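Local atomic coordinates of adenine phosphoribosyltransferase (Leishmania donovani, PDB entry 1QB7), a protein that probably catalyses the salvage of adenine, joining it to 5-phospho-alpha-D-ribose 1-diphosphate to give AMP and diphosphate. Residues Phe2-Val5 and Ser9-Leu12; Lys23-Trp28 and Pro51-Ala56; Phe33-Arg36 and Arg40-Asp43; Gln63-Arg66 and Ala71-His74; Ser156-Val161 and Ser192-Ile197. All blocks are in the same frame, centred on the assembly; numbering follows the deposited sequence.

Interaction 1 (Phe2-Val5 and Ser9-Leu12); sequences FKEV and SFLL
K3 and L11 form the hydrogen-bonded pair at the middle of two antiparallel strands. K3 N donates to L11 O at 2.9 Å, almost straight at 177°. L11 N returns a bond to K3 O, also at 2.9 Å. V5 N closes the turn end on S9 O at 3.0 Å, more bent at 136°. Weaker CA-H...O contacts fill the steps between. The shortest runs from F10 CA to K3 O at 3.2 Å.

The segments make a beta hairpin at the N terminus. Its strand 9-12 joins the main sheet of the phosphoribosyltransferase fold beside strand 199-201, so strand 2-4 becomes one of the two outermost strands of the sheet within this chain.

F2, E4, F10 and L12 share one face of the hairpin. There F2 CB meets F10 CB at 3.6 Å, and L12 CD1 sits over the centre of the F2 ring. E4 CG is anti to its backbone N (chi1 -175°), which carries the chain over one face of the F10 ring; E4 CB lies 3.7 Å from F10 CE2. K198 makes a cation-pi contact with F10. Near the turn, V5 CG1 touches L11 CB at 3.8 Å.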
# COMPACT_ATOMS: atom_id res chain seq x y z
N PHE A 2 24.67 4.32 -8.90
CA PHE A 2 24.13 5.61 -8.49
C PHE A 2 25.18 6.72 -8.56
O PHE A 2 26.28 6.57 -8.03
CB PHE A 2 23.55 5.50 -7.07
CG PHE A 2 22.27 4.73 -7.01
CD1 PHE A 2 21.05 5.36 -7.25
CD2 PHE A 2 22.26 3.36 -6.73
CE1 PHE A 2 19.85 4.65 -7.22
CE2 PHE A 2 21.07 2.64 -6.70
CZ PHE A 2 19.86 3.29 -6.95
N LYS A 3 24.82 7.80 -9.23
CA LYS A 3 25.69 8.96 -9.40
C LYS A 3 25.27 10.07 -8.46
O LYS A 3 24.08 10.34 -8.30
CB LYS A 3 25.60 9.47 -10.84
CG LYS A 3 25.99 8.44 -11.87
CD LYS A 3 25.76 8.93 -13.29
CE LYS A 3 26.59 10.15 -13.61
NZ LYS A 3 26.59 10.42 -15.07
N GLU A 4 26.24 10.74 -7.84
CA GLU A 4 25.94 11.83 -6.92
C GLU A 4 25.62 13.12 -7.67
O GLU A 4 26.52 13.82 -8.13
CB GLU A 4 27.13 12.07 -5.99
CG GLU A 4 26.87 13.11 -4.92
CD GLU A 4 28.11 13.46 -4.13
OE1 GLU A 4 28.90 12.55 -3.83
OE2 GLU A 4 28.29 14.65 -3.82
N VAL A 5 24.34 13.45 -7.77
CA VAL A 5 23.90 14.66 -8.46
C VAL A 5 24.05 15.93 -7.62
O VAL A 5 24.12 17.03 -8.15
CB VAL A 5 22.45 14.52 -8.97
CG1 VAL A 5 22.37 13.39 -9.96
CG2 VAL A 5 21.48 14.29 -7.82
N SER A 9 22.88 12.82 -2.50
CA SER A 9 21.67 12.61 -3.26
C SER A 9 22.13 11.92 -4.54
O SER A 9 22.89 12.49 -5.32
CB SER A 9 20.98 13.93 -3.54
OG SER A 9 19.72 13.72 -4.14
N PHE A 10 21.72 10.67 -4.71
CA PHE A 10 22.13 9.86 -5.86
C PHE A 10 21.02 9.49 -6.83
O PHE A 10 19.88 9.24 -6.44
CB PHE A 10 22.82 8.58 -5.37
CG PHE A 10 23.98 8.83 -4.44
CD1 PHE A 10 23.77 9.18 -3.11
CD2 PHE A 10 25.29 8.75 -4.91
CE1 PHE A 10 24.84 9.43 -2.26
CE2 PHE A 10 26.37 8.99 -4.06
CZ PHE A 10 26.14 9.34 -2.73
N LEU A 11 21.38 9.43 -8.11
CA LEU A 11 20.44 9.09 -9.16
C LEU A 11 21.00 7.94 -9.98
O LEU A 11 22.18 7.94 -10.34
CB LEU A 11 20.22 10.30 -10.07
CG LEU A 11 19.29 10.12 -11.26
CD1 LEU A 11 17.86 9.81 -10.80
CD2 LEU A 11 19.31 11.39 -12.09
N LEU A 12 20.17 6.93 -10.23
CA LEU A 12 20.58 5.78 -11.01
C LEU A 12 20.99 6.25 -12.41
O LEU A 12 20.30 7.05 -13.03
CB LEU A 12 19.43 4.77 -11.10
CG LEU A 12 19.73 3.46 -11.82
CD1 LEU A 12 20.85 2.72 -11.11
CD2 LEU A 12 18.47 2.60 -11.90

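Interaction 2 (Lys23-Trp28 and Pro51-Ala56)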
# COMPACT_ATOMS: atom_id res chain seq x y z
N LYS A 23 11.43 5.07 -17.54
CA LYS A 23 11.20 6.17 -18.47
C LYS A 23 10.14 5.77 -19.51
O LYS A 23 9.32 6.58 -19.92
CB LYS A 23 12.52 6.55 -19.14
CG LYS A 23 12.46 7.67 -20.15
CD LYS A 23 13.82 7.80 -20.82
CE LYS A 23 13.83 8.77 -21.99
NZ LYS A 23 13.56 10.18 -21.58
N LYS A 24 10.16 4.49 -19.89
CA LYS A 24 9.24 3.94 -20.87
C LYS A 24 7.84 3.72 -20.29
O LYS A 24 6.84 4.02 -20.94
CB LYS A 24 9.80 2.62 -21.40
CG LYS A 24 8.89 1.88 -22.38
CD LYS A 24 9.46 0.50 -22.71
CE LYS A 24 8.48 -0.38 -23.49
NZ LYS A 24 8.18 0.16 -24.85
N SER A 25 7.78 3.24 -19.05
CA SER A 25 6.52 2.95 -18.38
C SER A 25 5.77 4.12 -17.75
O SER A 25 4.55 4.19 -17.84
CB SER A 25 6.72 1.89 -17.29
OG SER A 25 7.25 0.70 -17.85
N TYR A 26 6.49 5.04 -17.11
CA TYR A 26 5.85 6.17 -16.45
C TYR A 26 4.88 6.98 -17.28
O TYR A 26 5.07 7.20 -18.48
CB TYR A 26 6.89 7.12 -15.85
CG TYR A 26 7.00 7.06 -14.34
CD1 TYR A 26 5.88 7.30 -13.53
CD2 TYR A 26 8.21 6.78 -13.71
CE1 TYR A 26 5.97 7.24 -12.13
CE2 TYR A 26 8.31 6.72 -12.32
CZ TYR A 26 7.18 6.95 -11.54
OH TYR A 26 7.28 6.85 -10.17
N ARG A 27 3.78 7.38 -16.64
CA ARG A 27 2.77 8.23 -17.25
C ARG A 27 2.45 9.32 -16.25
O ARG A 27 2.31 9.05 -15.05
CB ARG A 27 1.48 7.46 -17.59
CG ARG A 27 1.61 6.49 -18.75
CD ARG A 27 1.98 7.19 -20.04
NE ARG A 27 2.10 6.25 -21.16
CZ ARG A 27 3.18 5.51 -21.43
NH1 ARG A 27 4.26 5.60 -20.67
NH2 ARG A 27 3.17 4.69 -22.47
N TRP A 28 2.43 10.55 -16.72
CA TRP A 28 2.10 11.68 -15.86
C TRP A 28 0.84 12.35 -16.39
O TRP A 28 0.50 12.24 -17.57
CB TRP A 28 3.27 12.68 -15.77
CG TRP A 28 3.67 13.33 -17.06
CD1 TRP A 28 4.73 12.99 -17.85
CD2 TRP A 28 3.05 14.47 -17.68
NE1 TRP A 28 4.82 13.85 -18.92
CE2 TRP A 28 3.80 14.77 -18.84
CE3 TRP A 28 1.94 15.26 -17.37
CZ2 TRP A 28 3.47 15.83 -19.69
CZ3 TRP A 28 1.61 16.33 -18.22
CH2 TRP A 28 2.38 16.60 -19.36
N PRO A 51 4.10 -5.21 -15.22
CA PRO A 51 4.75 -6.37 -14.61
C PRO A 51 6.27 -6.36 -14.72
O PRO A 51 6.97 -6.61 -13.74
CB PRO A 51 4.14 -7.54 -15.38
CG PRO A 51 2.77 -7.06 -15.67
CD PRO A 51 3.01 -5.65 -16.12
N GLU A 52 6.78 -6.05 -15.91
CA GLU A 52 8.22 -6.03 -16.13
C GLU A 52 8.90 -4.94 -15.31
O GLU A 52 9.97 -5.15 -14.75
CB GLU A 52 8.53 -5.86 -17.62
CG GLU A 52 9.98 -6.12 -17.97
CD GLU A 52 10.35 -5.78 -19.41
OE1 GLU A 52 9.52 -5.17 -20.13
OE2 GLU A 52 11.49 -6.10 -19.81
N THR A 53 8.26 -3.77 -15.22
CA THR A 53 8.83 -2.66 -14.47
C THR A 53 8.82 -2.94 -12.97
O THR A 53 9.81 -2.70 -12.28
CB THR A 53 8.12 -1.33 -14.78
OG1 THR A 53 8.04 -1.15 -16.20
CG2 THR A 53 8.89 -0.15 -14.19
N LEU A 54 7.71 -3.47 -12.47
CA LEU A 54 7.60 -3.77 -11.05
C LEU A 54 8.67 -4.80 -10.65
O LEU A 54 9.35 -4.64 -9.63
CB LEU A 54 6.20 -4.30 -10.73
CG LEU A 54 5.77 -4.32 -9.26
CD1 LEU A 54 5.73 -2.90 -8.68
CD2 LEU A 54 4.40 -4.96 -9.17
N LYS A 55 8.84 -5.82 -11.49
CA LYS A 55 9.83 -6.86 -11.24
C LYS A 55 11.25 -6.29 -11.27
O LYS A 55 12.09 -6.65 -10.44
CB LYS A 55 9.69 -7.99 -12.26
CG LYS A 55 10.58 -9.18 -11.97
CD LYS A 55 10.43 -10.27 -13.01
CE LYS A 55 11.45 -11.37 -12.78
NZ LYS A 55 11.33 -12.48 -13.77
N ALA A 56 11.51 -5.38 -12.20
CA ALA A 56 12.83 -4.76 -12.32
C ALA A 56 13.18 -3.97 -11.05
O ALA A 56 14.32 -4.02 -10.59
CB ALA A 56 12.88 -3.85 -13.54
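S25 and T53 meet through their hydroxyls, S25 OG lying 2.6 Å from T53 OG1. Either could be the donor. The bond joins the last turn of helix 17-25 to the first turns of helix 51-67, a helix of the phosphoribosyltransferase domain. It is a narrow polar bridge rather than an interlocked helix pair.

The tight part is this pair of hydroxyls and what lies round it. Each oxygen stands anti to its own carbonyl carbon, S25 with chi1 -58° and T53 with chi1 -50°, and this turns the two tips to face each other. S25 CB comes to 3.5 Å from T53 OG1. The hydroxyls have further partners: S25 OG also bonds L21 O, and T53 OG1 bonds S50 OG. L21 and L22 pack on T53, and I47 packs on S25. The small polar cluster therefore has apolar neighbours.

The outer side is loose. K24 and E52 are exposed and both start out toward the opposite segment, but K24 NZ stays 7.2 Å from E52 OE1, too far for a salt bridge. Another side of helix 51-67 is covered by the second subunit: L54 and K55 pack on V91 of that subunit.

Past S25 the chain leaves the helix at Y26. R27 folds back over this exit. Its NH1 donates to K24 O at 3.0 Å and to Y26 O at 2.8 Å, and both oxygens lie close to the guanidinium plane.

Interaction 3 (Phe33-Arg36 and Arg40-Asp43); sequences FSPR and RFAD. With ADE (adenine), chain C.
F41 puts its ring between P35 and the bound adenine. The site belongs to the base-binding hood of this type I phosphoribosyltransferase, where strand 41-42 and the loop before it wrap the purine.

P35 lies over one ring face. Its CD sits 4.1 Å from the centroid of the F41 ring, only 7° off the ring normal, a CH-pi contact. P35 CG reaches F41 CZ at 4.0 Å. Adenine lies over the opposite face. The two planes are nearly parallel and displaced, with adenine N6 3.7 Å from F41 CD2. F41 CG is anti to the backbone N (chi1 -178°), and this swings the ring out to where both neighbours can reach it. S34 and R36 approach obliquely: S34 OG is 3.7 Å from F41 CB, and R36 CB is 3.9 Å from F41 CD2.

S34 OG also accepts from R36 N, an ST turn that shapes the loop. Beyond CB the R36 side chain leads away from F41, and its guanidinium presents a face to adenine N9. R81 NH2 bonds the adenine as well, and A107 of the second subunit packs on F41.

The backbone of A42 reads the edge of the base. Adenine N6 donates to A42 O, while A42 N donates to adenine N1 at 3.2 Å with an angle of 164°.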
# COMPACT_ATOMS: atom_id res chain seq x y z
N PHE A 33 -6.60 16.17 -15.22
CA PHE A 33 -6.64 14.70 -15.28
C PHE A 33 -5.99 14.05 -14.07
O PHE A 33 -5.71 12.85 -14.09
CB PHE A 33 -5.94 14.18 -16.54
CG PHE A 33 -6.69 14.46 -17.82
CD1 PHE A 33 -7.72 13.62 -18.23
CD2 PHE A 33 -6.34 15.53 -18.62
CE1 PHE A 33 -8.40 13.86 -19.42
CE2 PHE A 33 -7.00 15.78 -19.82
CZ PHE A 33 -8.03 14.94 -20.23
N SER A 34 -5.74 14.82 -13.01
CA SER A 34 -5.11 14.29 -11.80
C SER A 34 -5.80 14.76 -10.52
O SER A 34 -6.70 15.61 -10.56
CB SER A 34 -3.61 14.65 -11.77
OG SER A 34 -3.35 15.71 -10.87
N PRO A 35 -5.41 14.19 -9.36
CA PRO A 35 -6.00 14.55 -8.07
C PRO A 35 -5.27 15.67 -7.34
O PRO A 35 -5.74 16.16 -6.31
CB PRO A 35 -5.89 13.24 -7.29
CG PRO A 35 -4.54 12.74 -7.73
CD PRO A 35 -4.56 12.98 -9.23
N ARG A 36 -4.11 16.07 -7.86
CA ARG A 36 -3.30 17.10 -7.23
C ARG A 36 -3.00 18.24 -8.20
O ARG A 36 -2.98 18.05 -9.41
CB ARG A 36 -2.00 16.49 -6.74
CG ARG A 36 -1.59 16.88 -5.33
CD ARG A 36 -0.26 16.25 -4.99
NE ARG A 36 0.21 16.57 -3.64
CZ ARG A 36 0.60 17.78 -3.25
NH1 ARG A 36 0.59 18.80 -4.11
NH2 ARG A 36 1.03 17.97 -2.01
N ARG A 40 2.87 18.12 -13.47
CA ARG A 40 2.87 16.75 -13.96
C ARG A 40 2.85 15.76 -12.79
O ARG A 40 3.85 15.59 -12.08
CB ARG A 40 4.09 16.51 -14.85
CG ARG A 40 4.25 17.53 -15.99
CD ARG A 40 5.42 17.21 -16.90
NE ARG A 40 6.64 16.94 -16.14
CZ ARG A 40 7.76 16.44 -16.66
NH1 ARG A 40 7.84 16.16 -17.96
NH2 ARG A 40 8.81 16.23 -15.88
N PHE A 41 1.69 15.15 -12.58
CA PHE A 41 1.51 14.17 -11.52
C PHE A 41 1.93 12.79 -12.04
O PHE A 41 1.26 12.23 -12.90
CB PHE A 41 0.04 14.16 -11.08
CG PHE A 41 -0.25 13.21 -9.95
CD1 PHE A 41 -0.61 11.88 -10.20
CD2 PHE A 41 -0.18 13.63 -8.63
CE1 PHE A 41 -0.88 11.00 -9.16
CE2 PHE A 41 -0.45 12.76 -7.59
CZ PHE A 41 -0.80 11.44 -7.86
N ALA A 42 3.05 12.27 -11.54
CA ALA A 42 3.55 10.96 -11.97
C ALA A 42 2.77 9.83 -11.32
O ALA A 42 2.94 9.55 -10.13
CB ALA A 42 5.03 10.83 -11.67
N ASP A 43 1.94 9.17 -12.11
CA ASP A 43 1.07 8.08 -11.65
C ASP A 43 1.79 6.77 -11.28
O ASP A 43 2.37 6.10 -12.14
CB ASP A 43 -0.00 7.84 -12.72
CG ASP A 43 -1.09 6.89 -12.27
OD1 ASP A 43 -1.20 6.58 -11.07
OD2 ASP A 43 -1.85 6.45 -13.15
N9 ADE C . 3.89 15.70 -5.49
C8 ADE C . 3.30 14.70 -4.81
N7 ADE C . 3.07 13.61 -5.54
C5 ADE C . 3.54 13.95 -6.79
C6 ADE C . 3.59 13.26 -8.00
N6 ADE C . 3.13 12.02 -8.13
N1 ADE C . 4.15 13.92 -9.06
C2 ADE C . 4.60 15.17 -8.90
N3 ADE C . 4.60 15.92 -7.79
C4 ADE C . 4.05 15.23 -6.77

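Interaction 4 (Gln63-Arg66 and Ala71-His74)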
# COMPACT_ATOMS: atom_id res chain seq x y z
N GLN A 63 18.65 -6.85 -4.66
CA GLN A 63 20.08 -7.08 -4.89
C GLN A 63 20.90 -6.04 -4.15
O GLN A 63 21.92 -6.36 -3.52
CB GLN A 63 20.41 -7.02 -6.38
CG GLN A 63 19.92 -8.23 -7.16
CD GLN A 63 19.81 -7.98 -8.65
OE1 GLN A 63 20.26 -6.95 -9.15
NE2 GLN A 63 19.18 -8.91 -9.36
N ARG A 64 20.43 -4.80 -4.17
CA ARG A 64 21.11 -3.72 -3.50
C ARG A 64 21.26 -3.99 -2.01
O ARG A 64 22.37 -3.92 -1.48
CB ARG A 64 20.36 -2.41 -3.71
CG ARG A 64 20.97 -1.25 -2.97
CD ARG A 64 20.21 0.02 -3.25
NE ARG A 64 20.78 1.16 -2.54
CZ ARG A 64 21.90 1.78 -2.89
NH1 ARG A 64 22.58 1.39 -3.96
NH2 ARG A 64 22.33 2.81 -2.17
N TYR A 65 20.17 -4.34 -1.35
CA TYR A 65 20.21 -4.57 0.09
C TYR A 65 20.89 -5.86 0.53
O TYR A 65 21.45 -5.92 1.62
CB TYR A 65 18.82 -4.38 0.70
CG TYR A 65 18.28 -2.99 0.40
CD1 TYR A 65 19.04 -1.86 0.72
CD2 TYR A 65 17.07 -2.81 -0.27
CE1 TYR A 65 18.60 -0.58 0.38
CE2 TYR A 65 16.63 -1.53 -0.62
CZ TYR A 65 17.40 -0.43 -0.29
OH TYR A 65 17.00 0.84 -0.67
N ARG A 66 20.87 -6.89 -0.32
CA ARG A 66 21.53 -8.16 -0.02
C ARG A 66 23.04 -7.97 -0.08
O ARG A 66 23.80 -8.61 0.65
CB ARG A 66 21.12 -9.26 -1.02
CG ARG A 66 19.79 -9.90 -0.70
CD ARG A 66 19.48 -11.09 -1.60
NE ARG A 66 18.23 -11.74 -1.20
CZ ARG A 66 17.38 -12.33 -2.04
NH1 ARG A 66 17.65 -12.37 -3.34
NH2 ARG A 66 16.24 -12.84 -1.59
N ALA A 71 23.75 -4.88 6.59
CA ALA A 71 22.44 -5.01 5.97
C ALA A 71 21.30 -4.33 6.74
O ALA A 71 21.34 -4.20 7.96
CB ALA A 71 22.12 -6.48 5.77
N PRO A 72 20.28 -3.85 6.00
CA PRO A 72 19.13 -3.18 6.62
C PRO A 72 18.36 -4.18 7.49
O PRO A 72 18.35 -5.38 7.20
CB PRO A 72 18.29 -2.75 5.41
CG PRO A 72 19.31 -2.60 4.32
CD PRO A 72 20.19 -3.80 4.53
N THR A 73 17.73 -3.69 8.55
CA THR A 73 16.96 -4.55 9.44
C THR A 73 15.47 -4.35 9.24
O THR A 73 14.67 -5.23 9.60
CB THR A 73 17.30 -4.25 10.93
OG1 THR A 73 16.94 -2.90 11.25
CG2 THR A 73 18.78 -4.44 11.19
N HIS A 74 15.09 -3.22 8.66
CA HIS A 74 13.68 -2.88 8.44
C HIS A 74 13.47 -2.02 7.19
O HIS A 74 14.36 -1.27 6.78
CB HIS A 74 13.13 -2.02 9.61
CG HIS A 74 13.16 -2.69 10.95
ND1 HIS A 74 14.30 -2.77 11.73
CD2 HIS A 74 12.17 -3.24 11.69
CE1 HIS A 74 14.01 -3.34 12.88
NE2 HIS A 74 12.72 -3.63 12.89
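Y65 and P72 make a small apolar contact at the point where helix 51-67 ends and the chain turns back toward strand 74-78. It is buried and local, closing a short connection within one subunit.

P72 carries the loop side. Its CG touches Y65 CD1 at 3.7 Å and lies 4.1 Å from Y65 CB. The approach to the ring is oblique, and the two side chains cross at about a right angle. P72 CD also rests near the helix backbone, 3.8 Å from Y65 O. A71 adds a looser touch, with its CB 4.2 Å from Y65 O.

Y65 CG stands anti to the carbonyl carbon (chi1 -57°), beside the backbone N. The ring runs from there into the core, where I89 and L93 of helix 86-93 and V142 of strand 140-145 pack on it. V142 also touches P72. R64 CG lies over one ring face, toward the rim. At the far end Y65 OH is hydrogen-bonded to E170 OE2, an oxygen that also takes a salt bridge from R64 NE. The shared carboxylate would help fix how deep the ring sits, and R64 probably favours the charged form of E170.

Past P72, T73 OG1 is bonded to its neighbour H74 at ND1 (2.7 Å). It also bonds R140 N, which ties the loop to strand 140-145.

The arrangement is a helix-to-strand connection of the alpha/beta core found in type I phosphoribosyltransferases, with helix 51-67 leading into a parallel strand of the sheet.

Interaction 5 (Ser156-Val161 and Ser192-Ile197)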
# COMPACT_ATOMS: atom_id res chain seq x y z
N SER A 156 9.41 13.33 8.13
CA SER A 156 8.68 12.65 9.21
C SER A 156 9.31 11.28 9.47
O SER A 156 9.45 10.85 10.62
CB SER A 156 7.21 12.48 8.85
OG SER A 156 6.49 13.66 9.15
N GLY A 157 9.72 10.63 8.38
CA GLY A 157 10.35 9.33 8.47
C GLY A 157 11.65 9.41 9.25
O GLY A 157 11.89 8.59 10.13
N LEU A 158 12.47 10.41 8.95
CA LEU A 158 13.75 10.61 9.63
C LEU A 158 13.53 10.85 11.12
O LEU A 158 14.21 10.26 11.95
CB LEU A 158 14.50 11.79 9.01
CG LEU A 158 14.74 11.73 7.49
CD1 LEU A 158 15.41 13.01 7.01
CD2 LEU A 158 15.56 10.52 7.14
N GLN A 159 12.57 11.69 11.46
CA GLN A 159 12.27 12.00 12.85
C GLN A 159 11.85 10.75 13.62
O GLN A 159 12.32 10.51 14.73
CB GLN A 159 11.18 13.06 12.95
CG GLN A 159 11.58 14.42 12.41
CD GLN A 159 10.43 15.41 12.40
OE1 GLN A 159 9.26 15.03 12.36
NE2 GLN A 159 10.77 16.70 12.43
N LEU A 160 10.95 9.97 13.02
CA LEU A 160 10.44 8.76 13.65
C LEU A 160 11.53 7.72 13.89
O LEU A 160 11.57 7.08 14.94
CB LEU A 160 9.28 8.19 12.83
CG LEU A 160 8.01 9.05 12.81
CD1 LEU A 160 7.05 8.56 11.74
CD2 LEU A 160 7.35 9.07 14.19
N VAL A 161 12.43 7.56 12.92
CA VAL A 161 13.53 6.61 13.05
C VAL A 161 14.52 7.08 14.13
O VAL A 161 14.95 6.29 14.96
CB VAL A 161 14.26 6.38 11.69
CG1 VAL A 161 15.47 5.48 11.88
CG2 VAL A 161 13.31 5.76 10.68
N SER A 192 22.30 21.63 9.24
CA SER A 192 22.78 20.42 8.56
C SER A 192 22.73 19.18 9.45
O SER A 192 23.64 18.34 9.40
CB SER A 192 24.21 20.63 8.05
OG SER A 192 24.30 21.77 7.21
N ARG A 193 21.69 19.04 10.25
CA ARG A 193 21.59 17.88 11.14
C ARG A 193 21.33 16.57 10.41
O ARG A 193 21.64 15.50 10.93
CB ARG A 193 20.54 18.11 12.23
CG ARG A 193 19.14 18.36 11.73
CD ARG A 193 18.16 18.35 12.89
NE ARG A 193 18.20 17.08 13.62
CZ ARG A 193 17.71 16.91 14.84
NH1 ARG A 193 17.15 17.93 15.49
NH2 ARG A 193 17.78 15.72 15.42
N TYR A 194 20.77 16.66 9.21
CA TYR A 194 20.48 15.47 8.40
C TYR A 194 21.40 15.39 7.18
O TYR A 194 21.13 14.64 6.24
CB TYR A 194 19.01 15.47 7.96
CG TYR A 194 18.04 15.42 9.12
CD1 TYR A 194 18.02 14.33 10.00
CD2 TYR A 194 17.13 16.46 9.34
CE1 TYR A 194 17.12 14.28 11.06
CE2 TYR A 194 16.23 16.41 10.40
CZ TYR A 194 16.23 15.32 11.26
OH TYR A 194 15.34 15.27 12.31
N LYS A 195 22.50 16.13 7.23
CA LYS A 195 23.49 16.19 6.17
C LYS A 195 23.97 14.81 5.73
O LYS A 195 24.25 14.61 4.55
CB LYS A 195 24.70 17.01 6.62
CG LYS A 195 25.82 17.12 5.60
CD LYS A 195 27.09 17.72 6.22
CE LYS A 195 28.25 17.68 5.23
NZ LYS A 195 29.52 18.20 5.83
N ASP A 196 24.05 13.88 6.67
CA ASP A 196 24.52 12.53 6.37
C ASP A 196 23.47 11.55 5.89
O ASP A 196 23.78 10.38 5.65
CB ASP A 196 25.27 11.94 7.58
CG ASP A 196 26.55 12.71 7.91
OD1 ASP A 196 27.28 13.09 6.98
OD2 ASP A 196 26.81 12.93 9.12
N ILE A 197 22.23 12.01 5.73
CA ILE A 197 21.14 11.16 5.26
C ILE A 197 21.27 10.98 3.75
O ILE A 197 21.26 11.96 3.01
CB ILE A 197 19.74 11.76 5.55
CG1 ILE A 197 19.53 11.95 7.06
CG2 ILE A 197 18.65 10.87 4.95
CD1 ILE A 197 19.62 10.68 7.88
O HOH W 1 13.54 17.24 13.11
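A water joins Q159 and Y194. Q159 NE2 donates to it at 2.9 Å, and Y194 OH is hydrogen-bonded to it at 2.8 Å. The water sits at the edge of the Y194 ring, in its plane. The two side chains also touch directly, Q159 CG lying 3.9 Å from Y194 OH. They cross at about a right angle, with amide and ring planes 56° apart. The other end of the amide is used too, since Q159 OE1 takes a bond from E114 N.

The apolar half is carried by L158. Its CG is anti to the carbonyl carbon (chi1 -55°), and the two methyl branches then reach different partners. CD1 lies over one face of the Y194 ring, toward the rim, 4.1 Å from Y194 CG. CD2 meets I197 CG2 at 3.8 Å.

The helix 152-163 begins close to the magnesium and AMP sites and packs on the central sheet of the phosphoribosyltransferase fold. The loop 192-197 leads from helix 182-192 to strand 199-201. V168 of strand 167-173 touches both L158 and I197, so helix and loop meet on the same residue of the sheet.

Two overlapping type I turns shape the loop. The first has only a weak bond, from K195 N to S192 O. The second is firmer, from I197 N to Y194 O at 2.9 Å. On the face of the Y194 ring opposite L158 lies R193 CG, and R193 NH2 forms a salt bridge with E162 of helix 152-163.

From the N terminus, interaction 1 closes a hairpin on the edge of the main sheet. Interaction 2 then joins helix 17-25 to helix 51-67 and closes a longer loop. Interaction 3 falls wholly within that loop. The two touch: R27 O lies 3.0 Å from D43 N, a probable hydrogen bond, and both reach the second subunit. Interaction 4 follows in series at the far end of helix 51-67, where the chain turns into strand 74-78. It meets the hairpin through F2 and R64. Interaction 5 comes last and ties helix 152-163 to the loop before strand 199-201. No loops cross. Interactions 3 and 5 lie on opposite sides of the chain's centre.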